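Side-chain contacts in prolyl oligopeptidase (Novosphingobium capsulatum, PDB 1YR2), which probably cleaves oligopeptides after proline, and much less readily after alanine, as a serine peptidase of the prolyl oligopeptidase family: residues E99-A104 with L452-A457; I106-F111 with P504-G509; S427-A432 with F477-K482. All blocks are in the same frame, centred on the assembly; numbering follows the deposited sequence.

Contact 1 (E99-A104 with L452-A457); sequences EKRMKA and LTFDPA
Arg101 reaches out from helix 95-105 and holds the hydroxyl of Thr453 with two nitrogens at once. NH2 donates to Thr453 OG1 over 3.0 Å, the straighter of the two bonds at 157°, and NH1 donates to the same Thr453 OG1 over 3.2 Å. Both bonds lie practically in the guanidinium plane, so the group meets the hydroxyl end-on. A bend at chi2 (70°) in the arginine chain turns the guanidinium to this position, and its remaining nitrogen, NE, forms a salt bridge with Asp515. The arginine is thereby fixed in rotation, with a carboxylate at NE and a hydroxyl between its two terminal nitrogens. A leucine in its place would probably leave Asp515 OD2 without this positive charge and free the Thr453 side chain to turn.

Van der Waals contacts flank the polar grip. With OG1 set between the backbone N and the carbonyl carbon (chi1 59°), Thr453 carries CG2 on the other branch, where it packs against Ala104 O at 3.5 Å and, more loosely, approaches the Ala104 methyl. Phe454 CB sits at the edge of the guanidinium, 3.9 Å from Arg101 NH2, while the rest of that side chain packs on Pro431, Leu105 and Met511.

Local bonds shape each segment. On the helix a salt bridge, with only a weak hydrogen bond in it, links Lys103 NZ to Glu99 OE1, one turn apart. In the loop, Asp455 OD1 accepts from Ala457 N at 3.0 Å, the donor lying above the carboxylate plane; this is an Asx turn at the start of a short 3-10 segment. The loop is the connection from the last propeller blade back to the hydrolase sheet, and the contact lies at the surface of the two-linker junction found in the prolyl oligopeptidase fold.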
# COMPACT_ATOMS: atom_id res chain seq x y z
N GLU A 99 -21.03 3.50 11.94
CA GLU A 99 -20.59 4.86 11.55
C GLU A 99 -19.81 5.52 12.69
O GLU A 99 -18.84 6.20 12.44
CB GLU A 99 -21.74 5.77 11.17
CG GLU A 99 -21.28 7.14 10.67
CD GLU A 99 -22.42 8.09 10.29
OE1 GLU A 99 -23.17 8.57 11.18
OE2 GLU A 99 -22.55 8.39 9.07
N LYS A 100 -20.29 5.33 13.91
CA LYS A 100 -19.66 5.91 15.09
C LYS A 100 -18.27 5.27 15.31
O LYS A 100 -17.33 5.99 15.64
CB LYS A 100 -20.53 5.69 16.31
CG LYS A 100 -20.01 6.26 17.62
CD LYS A 100 -20.99 5.93 18.76
CE LYS A 100 -20.28 5.90 20.12
NZ LYS A 100 -20.11 7.26 20.69
N ARG A 101 -18.17 3.95 15.20
CA ARG A 101 -16.89 3.30 15.36
C ARG A 101 -15.89 3.80 14.31
O ARG A 101 -14.75 4.15 14.66
CB ARG A 101 -17.00 1.78 15.27
CG ARG A 101 -15.73 1.05 15.72
CD ARG A 101 -15.52 1.18 17.20
NE ARG A 101 -14.16 0.89 17.62
CZ ARG A 101 -13.19 1.81 17.76
NH1 ARG A 101 -13.35 3.09 17.36
NH2 ARG A 101 -12.02 1.42 18.20
N MET A 102 -16.31 3.86 13.05
CA MET A 102 -15.40 4.22 11.97
C MET A 102 -14.91 5.66 12.12
O MET A 102 -13.73 5.90 12.00
CB MET A 102 -15.98 4.05 10.60
CG MET A 102 -14.90 4.28 9.54
SD MET A 102 -15.35 3.62 8.04
CE MET A 102 -13.81 4.13 6.97
N LYS A 103 -15.82 6.58 12.40
CA LYS A 103 -15.44 7.96 12.62
C LYS A 103 -14.33 8.02 13.70
O LYS A 103 -13.38 8.76 13.58
CB LYS A 103 -16.65 8.79 13.07
CG LYS A 103 -17.61 9.23 11.95
CD LYS A 103 -18.66 10.29 12.47
CE LYS A 103 -19.77 10.55 11.44
NZ LYS A 103 -21.05 11.05 12.07
N ALA A 104 -14.46 7.25 14.76
CA ALA A 104 -13.54 7.36 15.88
C ALA A 104 -12.15 6.77 15.55
O ALA A 104 -11.18 7.13 16.21
CB ALA A 104 -14.11 6.70 17.09
N LEU A 452 -4.56 5.43 20.48
CA LEU A 452 -5.59 4.93 19.55
C LEU A 452 -6.85 4.65 20.37
O LEU A 452 -6.81 4.60 21.59
CB LEU A 452 -5.15 3.63 18.90
CG LEU A 452 -3.86 3.69 18.05
CD1 LEU A 452 -3.58 2.37 17.46
CD2 LEU A 452 -4.06 4.72 16.97
N THR A 453 -7.97 4.43 19.70
CA THR A 453 -9.20 4.08 20.40
C THR A 453 -9.33 2.58 20.71
O THR A 453 -10.36 2.14 21.24
CB THR A 453 -10.42 4.53 19.63
OG1 THR A 453 -10.40 3.91 18.34
CG2 THR A 453 -10.40 6.06 19.40
N PHE A 454 -8.33 1.80 20.34
CA PHE A 454 -8.30 0.38 20.64
C PHE A 454 -6.89 -0.01 20.99
O PHE A 454 -5.95 0.76 20.74
CB PHE A 454 -8.83 -0.43 19.43
CG PHE A 454 -7.99 -0.26 18.17
CD1 PHE A 454 -8.22 0.77 17.28
CD2 PHE A 454 -6.98 -1.13 17.91
CE1 PHE A 454 -7.42 0.93 16.15
CE2 PHE A 454 -6.20 -0.99 16.76
CZ PHE A 454 -6.40 0.03 15.90
N ASP A 455 -6.71 -1.22 21.50
CA ASP A 455 -5.39 -1.77 21.77
C ASP A 455 -5.06 -2.85 20.76
O ASP A 455 -5.72 -3.88 20.77
CB ASP A 455 -5.41 -2.41 23.16
CG ASP A 455 -4.04 -2.93 23.61
OD1 ASP A 455 -3.07 -3.00 22.80
OD2 ASP A 455 -3.86 -3.29 24.79
N PRO A 456 -4.06 -2.65 19.91
CA PRO A 456 -3.66 -3.69 18.94
C PRO A 456 -3.46 -5.11 19.52
O PRO A 456 -3.81 -6.06 18.83
CB PRO A 456 -2.37 -3.14 18.33
CG PRO A 456 -2.58 -1.66 18.40
CD PRO A 456 -3.26 -1.42 19.76
N ALA A 457 -2.97 -5.24 20.74
CA ALA A 457 -2.85 -6.55 21.42
C ALA A 457 -4.20 -7.24 21.78
O ALA A 457 -4.20 -8.40 22.19
CB ALA A 457 -2.02 -6.39 22.68

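Contact 2 (I106-F111 with P504-G509); sequences IDYERF and PWFSAG
Ile106 and Ala508 mark the closest backbone approach, with CA atoms 6.5 Å apart, and from there the two segments diverge until the Tyr108 and Phe506 CA atoms stand 12.8 Å apart. The first segment is the linker from helix 95-105 into the first blade of the beta-propeller, and the second leads into helix 508-514 of the alpha/beta-hydrolase domain, so the contact belongs to the junction between the two domains.

At the narrow end the touch is purely apolar. The CA-CB bond of Ile106 is directed away from the helix, but CG1 and then CD1 curl back, with chi2 at -48°, to bring the CD1 methyl within 3.8 Å of Ala508 CB. Ala508 meets it with its single methyl, which does point at the linker.

Where the backbones are far apart, two aromatic side chains span the distance. Tyr108 and Phe506 both point across and pass one another in opposite directions, and it is the phenol end of the tyrosine that touches the other ring. Tyr108 OH lies 3.8 Å from Phe506 CD2 and 3.9 Å from CE2 of that same ring; the approach is oblique and no hydrogen bond crosses between the segments. With CG anti to the backbone N (chi1 179°), the phenyl ring lies slantwise and offers its CD2-CE2 side to the hydroxyl; most of the span is covered by the tyrosine. Pro431 touches both aromatic side chains, while Leu452 adds to the packing on Tyr108 and Met511 to that on Phe506. Between Phe506 and Ala508, Ser507 takes the N-cap position of helix 508-514, its OG hydrogen-bonded to Phe510 N.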
# COMPACT_ATOMS: atom_id res chain seq x y z
N ILE A 106 -10.50 7.11 12.47
CA ILE A 106 -9.79 7.82 11.36
C ILE A 106 -8.58 8.67 11.72
O ILE A 106 -7.55 8.62 11.05
CB ILE A 106 -10.78 8.77 10.58
CG1 ILE A 106 -11.92 7.98 9.95
CG2 ILE A 106 -10.02 9.56 9.46
CD1 ILE A 106 -11.42 6.75 9.19
N ASP A 107 -8.71 9.50 12.75
CA ASP A 107 -7.74 10.53 13.06
C ASP A 107 -7.00 10.07 14.30
O ASP A 107 -7.60 9.83 15.38
CB ASP A 107 -8.40 11.91 13.26
CG ASP A 107 -9.17 12.38 12.01
OD1 ASP A 107 -8.58 12.40 10.90
OD2 ASP A 107 -10.40 12.69 12.02
N TYR A 108 -5.69 9.90 14.15
CA TYR A 108 -4.85 9.59 15.28
C TYR A 108 -3.44 10.11 14.98
O TYR A 108 -3.07 10.31 13.83
CB TYR A 108 -4.83 8.07 15.52
CG TYR A 108 -4.63 7.26 14.26
CD1 TYR A 108 -3.35 6.95 13.80
CD2 TYR A 108 -5.72 6.84 13.50
CE1 TYR A 108 -3.16 6.25 12.61
CE2 TYR A 108 -5.52 6.10 12.31
CZ TYR A 108 -4.26 5.82 11.87
OH TYR A 108 -4.07 5.10 10.70
N GLU A 109 -2.65 10.32 16.03
CA GLU A 109 -1.28 10.79 15.86
C GLU A 109 -0.38 9.77 15.16
O GLU A 109 -0.59 8.54 15.23
CB GLU A 109 -0.69 11.16 17.24
CG GLU A 109 -0.38 9.97 18.11
CD GLU A 109 0.11 10.40 19.50
OE1 GLU A 109 0.90 11.39 19.57
OE2 GLU A 109 -0.29 9.73 20.49
N ARG A 110 0.67 10.29 14.52
CA ARG A 110 1.64 9.43 13.83
C ARG A 110 3.04 9.97 13.98
O ARG A 110 3.28 11.14 13.85
CB ARG A 110 1.32 9.31 12.34
CG ARG A 110 -0.16 9.25 11.98
CD ARG A 110 -0.45 9.23 10.46
NE ARG A 110 -0.25 10.55 9.83
CZ ARG A 110 0.84 10.93 9.17
NH1 ARG A 110 1.87 10.09 9.02
NH2 ARG A 110 0.90 12.14 8.64
N PHE A 111 3.97 9.08 14.27
CA PHE A 111 5.39 9.40 14.38
C PHE A 111 6.10 8.87 13.14
O PHE A 111 5.78 7.79 12.63
CB PHE A 111 6.01 8.77 15.64
CG PHE A 111 5.58 9.40 16.91
CD1 PHE A 111 4.38 9.02 17.49
CD2 PHE A 111 6.35 10.36 17.55
CE1 PHE A 111 3.99 9.59 18.72
CE2 PHE A 111 5.97 10.89 18.75
CZ PHE A 111 4.78 10.53 19.32
N PRO A 504 -0.20 -7.37 4.41
CA PRO A 504 -0.98 -6.69 5.45
C PRO A 504 -0.84 -5.15 5.43
O PRO A 504 0.22 -4.62 5.19
CB PRO A 504 -0.42 -7.26 6.76
CG PRO A 504 0.09 -8.63 6.38
CD PRO A 504 0.70 -8.39 5.00
N TRP A 505 -1.94 -4.48 5.73
CA TRP A 505 -1.96 -3.04 5.92
C TRP A 505 -3.10 -2.70 6.87
O TRP A 505 -3.97 -3.54 7.11
CB TRP A 505 -2.12 -2.32 4.58
CG TRP A 505 -3.51 -2.21 4.03
CD1 TRP A 505 -4.32 -1.12 4.07
CD2 TRP A 505 -4.25 -3.23 3.35
NE1 TRP A 505 -5.53 -1.40 3.48
CE2 TRP A 505 -5.51 -2.69 3.03
CE3 TRP A 505 -3.99 -4.55 3.00
CZ2 TRP A 505 -6.48 -3.41 2.35
CZ3 TRP A 505 -4.96 -5.28 2.30
CH2 TRP A 505 -6.19 -4.70 1.99
N PHE A 506 -3.12 -1.48 7.35
CA PHE A 506 -4.17 -1.05 8.26
C PHE A 506 -5.26 -0.34 7.49
O PHE A 506 -5.01 0.69 6.87
CB PHE A 506 -3.64 -0.16 9.42
CG PHE A 506 -4.75 0.29 10.32
CD1 PHE A 506 -5.28 -0.58 11.20
CD2 PHE A 506 -5.31 1.55 10.19
CE1 PHE A 506 -6.39 -0.23 12.02
CE2 PHE A 506 -6.39 1.93 10.99
CZ PHE A 506 -6.93 1.03 11.90
N SER A 507 -6.47 -0.89 7.54
CA SER A 507 -7.66 -0.32 6.96
C SER A 507 -8.62 0.04 8.09
O SER A 507 -9.05 -0.86 8.82
CB SER A 507 -8.36 -1.39 6.08
OG SER A 507 -9.66 -0.98 5.72
N ALA A 508 -8.97 1.30 8.18
CA ALA A 508 -9.95 1.74 9.16
C ALA A 508 -11.33 1.08 8.92
O ALA A 508 -12.04 0.74 9.86
CB ALA A 508 -10.07 3.25 9.14
N GLY A 509 -11.72 0.92 7.66
CA GLY A 509 -12.94 0.19 7.34
C GLY A 509 -12.94 -1.25 7.82
O GLY A 509 -13.86 -1.66 8.52

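Contact 3 (S427-A432 with F477-K482); sequences SFTQPA and FIVRRK
Phe428 and Phe477 cross at about a right angle as side chains, with the edge of the Phe428 ring coming over one face of Phe477. Phe428 CE2 is the leading atom, 3.7 Å from Phe477 CD2, with CZ following close behind. The ring planes are inclined at 56° and the centroids are 5.4 Å apart, an oblique pair that is neither a parallel stack nor a T.

Val479, on the same side of the strand as Phe477, divides its two methyls between neighbouring residues of the other segment. Its CG2 lies 3.8 Å from Phe428 CD2 and also nears the CB and CG of that phenylalanine, so Phe428 has the valine against its base and Phe477 at its far end. Its CG1, placed anti to the backbone N (chi1 -173°), meets Thr429 CG2 tip to tip at 3.6 Å. The intervening Ile478 and the following Arg480 point away from this interface; Ile478 CG2 lies over one face of the Arg480 guanidinium, offset toward its rim, and Arg480 pairs with Glu462 on the adjacent strand.

Phe428 and Thr429 are presented together because they form the two corners of a type I turn. The turn is closed by paired backbone bonds, Ser427 N to Gln430 O at 2.9 Å and Gln430 N to Ser427 O at 3.0 Å. Met511 and Phe459 cover Thr429, while Ile514 and Phe520 cover Val479, burying the contact. A tight two-residue beta hairpin of the last propeller blade thus packs its tip on strand 473-481 of the mixed hydrolase sheet, forming an apolar interdomain interface of the prolyl oligopeptidase fold.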
# COMPACT_ATOMS: atom_id res chain seq x y z
N SER A 427 -0.17 -3.52 10.31
CA SER A 427 -0.92 -4.71 10.01
C SER A 427 -2.41 -4.41 10.08
O SER A 427 -2.77 -3.29 10.31
CB SER A 427 -0.57 -5.87 10.97
OG SER A 427 -0.97 -7.11 10.40
N PHE A 428 -3.26 -5.42 9.90
CA PHE A 428 -4.70 -5.18 9.86
C PHE A 428 -5.22 -4.58 11.17
O PHE A 428 -6.22 -3.87 11.15
CB PHE A 428 -5.46 -6.46 9.51
CG PHE A 428 -5.05 -7.05 8.22
CD1 PHE A 428 -5.41 -6.45 7.04
CD2 PHE A 428 -4.23 -8.18 8.18
CE1 PHE A 428 -5.02 -6.96 5.82
CE2 PHE A 428 -3.87 -8.75 6.94
CZ PHE A 428 -4.25 -8.11 5.76
N THR A 429 -4.53 -4.80 12.28
CA THR A 429 -4.94 -4.20 13.55
C THR A 429 -3.89 -3.33 14.15
O THR A 429 -3.93 -3.02 15.36
CB THR A 429 -5.30 -5.28 14.56
OG1 THR A 429 -4.19 -6.20 14.65
CG2 THR A 429 -6.49 -6.09 14.02
N GLN A 430 -2.97 -2.87 13.32
CA GLN A 430 -1.88 -2.00 13.77
C GLN A 430 -1.63 -0.91 12.75
O GLN A 430 -0.95 -1.13 11.73
CB GLN A 430 -0.64 -2.83 14.04
CG GLN A 430 0.61 -2.05 14.45
CD GLN A 430 0.39 -1.34 15.73
OE1 GLN A 430 0.48 -1.94 16.79
NE2 GLN A 430 0.08 -0.04 15.66
N PRO A 431 -2.16 0.29 12.96
CA PRO A 431 -1.74 1.41 12.13
C PRO A 431 -0.22 1.59 12.20
O PRO A 431 0.38 1.30 13.24
CB PRO A 431 -2.48 2.60 12.75
CG PRO A 431 -3.58 2.00 13.57
CD PRO A 431 -3.08 0.69 14.04
N ALA A 432 0.38 2.07 11.11
CA ALA A 432 1.82 2.12 10.98
C ALA A 432 2.39 2.75 12.23
O ALA A 432 1.95 3.80 12.66
CB ALA A 432 2.22 2.92 9.81
N PHE A 477 -5.33 -14.69 5.40
CA PHE A 477 -5.23 -14.04 6.70
C PHE A 477 -6.61 -14.06 7.33
O PHE A 477 -7.62 -13.89 6.63
CB PHE A 477 -4.83 -12.55 6.59
CG PHE A 477 -3.48 -12.30 6.03
CD1 PHE A 477 -2.35 -12.74 6.69
CD2 PHE A 477 -3.32 -11.67 4.81
CE1 PHE A 477 -1.09 -12.57 6.16
CE2 PHE A 477 -2.04 -11.46 4.27
CZ PHE A 477 -0.94 -11.90 4.97
N ILE A 478 -6.66 -14.31 8.62
CA ILE A 478 -7.91 -14.26 9.39
C ILE A 478 -7.65 -13.39 10.60
O ILE A 478 -6.69 -13.64 11.35
CB ILE A 478 -8.27 -15.69 9.83
CG1 ILE A 478 -8.55 -16.56 8.61
CG2 ILE A 478 -9.55 -15.69 10.71
CD1 ILE A 478 -8.46 -18.00 8.93
N VAL A 479 -8.49 -12.39 10.82
CA VAL A 479 -8.21 -11.37 11.81
C VAL A 479 -9.42 -11.25 12.67
O VAL A 479 -10.52 -11.05 12.19
CB VAL A 479 -7.97 -10.00 11.14
CG1 VAL A 479 -7.51 -9.00 12.18
CG2 VAL A 479 -6.94 -10.12 10.06
N ARG A 480 -9.23 -11.42 13.96
CA ARG A 480 -10.35 -11.42 14.91
C ARG A 480 -9.95 -10.80 16.21
O ARG A 480 -8.82 -10.97 16.68
CB ARG A 480 -10.76 -12.84 15.21
CG ARG A 480 -11.52 -13.50 14.09
CD ARG A 480 -11.78 -14.98 14.28
NE ARG A 480 -10.55 -15.77 14.25
CZ ARG A 480 -10.55 -17.09 14.21
NH1 ARG A 480 -11.70 -17.75 14.22
NH2 ARG A 480 -9.41 -17.77 14.20
N ARG A 481 -10.88 -10.08 16.81
CA ARG A 481 -10.73 -9.68 18.19
C ARG A 481 -10.66 -10.90 19.13
O ARG A 481 -11.19 -11.96 18.82
CB ARG A 481 -11.88 -8.73 18.54
CG ARG A 481 -11.64 -7.85 19.73
CD ARG A 481 -12.76 -6.82 19.84
NE ARG A 481 -14.07 -7.47 19.91
CZ ARG A 481 -15.22 -6.84 19.80
NH1 ARG A 481 -15.24 -5.55 19.52
NH2 ARG A 481 -16.37 -7.50 19.90
N LYS A 482 -10.00 -10.73 20.28
CA LYS A 482 -9.69 -11.84 21.19
C LYS A 482 -10.91 -12.33 22.03
O LYS A 482 -10.78 -13.29 22.80
CB LYS A 482 -8.50 -11.48 22.11
CG LYS A 482 -7.18 -11.52 21.40
CD LYS A 482 -5.99 -11.30 22.33
CE LYS A 482 -4.68 -11.40 21.52
NZ LYS A 482 -3.57 -10.98 22.38

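The three contacts cluster where propeller and hydrolase meet, their centres 10 to 12 Å apart. Contact 1 contains the returning linker and contact 2 the outgoing one; the two pack together through Leu452 CD2 and Tyr108 CB at 3.7 Å. Phe506 of contact 2 extends this packing: its CE1 lies 3.9 Å from Phe454 CZ of contact 1, and its CD1 3.4 Å from Phe428 O of contact 3. Contacts 1 and 3 are joined by a probable hydrogen bond, Lys482 NZ to Ala457 O at 2.7 Å, and Asp515 pairs with arginines of both. As in relatives, the active site probably faces the propeller; because both linkers cross here, this junction is a plausible pivot for interdomain motion.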